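Local coordinates for putative iron binding protein (Bordetella pertussis Tohama I, PDB 1Y9U), which binds ferric iron and probably serves as the periplasmic solute-binding component of an iron uptake system, at residues L109-E112 against K113-L117. Sequence-based numbering, arbitrary orientation.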
# COMPACT_ATOMS: atom_id res chain seq x y z
N LEU A 109 12.45 -3.59 4.55
CA LEU A 109 13.87 -3.45 4.30
C LEU A 109 14.32 -4.55 3.36
O LEU A 109 14.18 -5.73 3.66
CB LEU A 109 14.64 -3.54 5.61
CG LEU A 109 16.08 -3.02 5.57
CD1 LEU A 109 16.14 -1.49 5.45
CD2 LEU A 109 16.87 -3.49 6.78
N TYR A 110 14.83 -4.17 2.19
CA TYR A 110 15.53 -5.11 1.33
C TYR A 110 16.93 -5.24 1.87
O TYR A 110 17.53 -4.23 2.23
CB TYR A 110 15.63 -4.60 -0.09
CG TYR A 110 14.34 -4.43 -0.88
CD1 TYR A 110 13.08 -4.64 -0.33
CD2 TYR A 110 14.41 -4.04 -2.23
CE1 TYR A 110 11.93 -4.44 -1.09
CE2 TYR A 110 13.28 -3.86 -2.98
CZ TYR A 110 12.03 -4.09 -2.42
OH TYR A 110 10.91 -3.82 -3.18
N VAL A 111 17.45 -6.46 1.95
CA VAL A 111 18.72 -6.75 2.59
C VAL A 111 19.52 -7.69 1.70
O VAL A 111 18.98 -8.69 1.23
CB VAL A 111 18.52 -7.41 3.97
CG1 VAL A 111 19.85 -7.72 4.63
CG2 VAL A 111 17.63 -6.51 4.85
N GLU A 112 20.81 -7.43 1.52
CA GLU A 112 21.68 -8.36 0.81
C GLU A 112 21.47 -9.75 1.39
O GLU A 112 21.43 -9.90 2.62
CB GLU A 112 23.13 -7.93 0.95
CG GLU A 112 24.06 -8.50 -0.11
CD GLU A 112 24.48 -9.94 0.12
OE1 GLU A 112 24.52 -10.39 1.28
OE2 GLU A 112 24.77 -10.62 -0.91
N LYS A 113 21.36 -10.76 0.54
CA LYS A 113 20.83 -12.04 0.96
C LYS A 113 21.58 -12.72 2.11
O LYS A 113 20.98 -13.48 2.86
CB LYS A 113 20.73 -13.00 -0.22
CG LYS A 113 22.09 -13.41 -0.78
CD LYS A 113 21.96 -14.18 -2.09
CE LYS A 113 23.32 -14.57 -2.67
NZ LYS A 113 23.99 -15.64 -1.86
N ASP A 114 22.87 -12.46 2.24
CA ASP A 114 23.66 -13.11 3.29
C ASP A 114 24.07 -12.20 4.44
O ASP A 114 24.82 -12.61 5.33
CB ASP A 114 24.92 -13.71 2.68
CG ASP A 114 24.61 -14.81 1.69
OD1 ASP A 114 23.81 -15.70 2.06
OD2 ASP A 114 25.12 -14.82 0.55
N LEU A 115 23.57 -10.98 4.47
CA LEU A 115 23.87 -10.08 5.59
C LEU A 115 23.27 -10.64 6.86
O LEU A 115 22.15 -11.13 6.86
CB LEU A 115 23.31 -8.68 5.28
CG LEU A 115 23.98 -7.49 5.96
CD1 LEU A 115 25.35 -7.26 5.36
CD2 LEU A 115 23.14 -6.24 5.80
N LYS A 116 24.01 -10.57 7.95
CA LYS A 116 23.51 -11.01 9.23
C LYS A 116 22.65 -9.90 9.83
O LYS A 116 23.16 -8.96 10.43
CB LYS A 116 24.66 -11.40 10.17
CG LYS A 116 24.68 -12.88 10.51
CD LYS A 116 24.85 -13.78 9.28
CE LYS A 116 24.71 -15.26 9.65
NZ LYS A 116 23.79 -16.03 8.75
N LEU A 117 21.35 -10.02 9.62
CA LEU A 117 20.36 -9.03 10.02
C LEU A 117 19.01 -9.74 10.03
O LEU A 117 18.47 -10.04 8.96
CB LEU A 117 20.38 -7.85 9.05
CG LEU A 117 19.62 -6.60 9.46
CD1 LEU A 117 20.16 -6.01 10.76
CD2 LEU A 117 19.67 -5.54 8.36
O HOH W 1 26.31 -12.75 -0.60
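A type I beta turn from Glu112 to Leu115 ends strand 100-112 and folds the chain back beside it. Leu115 N closes the turn on Glu112 O at 3.0 Å. The Glu112 side chain adds a second bond: its OE1 accepts Asp114 N at 2.8 Å, with an N-H...O angle of 151°. That N-H meets the carboxylate from above its plane. The bend at chi2 (-79°) curls the Glu112 chain back over the turn, bringing OE1 to this amide. A water donates to both Glu112 OE2 and Asp114 OD2 and so bridges two like charges. Lys113 NZ forms a salt bridge to the same Asp114 OD2 at 2.8 Å, on its syn side, and probably offsets part of that charge. The strand lies between strands 193-197 and 220-223 in the mixed sheet of this periplasmic binding protein fold. The turn itself lies away from the iron site, while Tyr110 on the same strand packs against the iron ligand Tyr200. The rest of the contact is apolar. Val111 CG1 meets Leu115 CB at 3.6 Å, the two side chains crossing at about a right angle. Leu117 CD2 touches Leu109 CD2 at 3.8 Å. Ile193 of strand 193-197 packs against Leu109, Leu115 and Leu117.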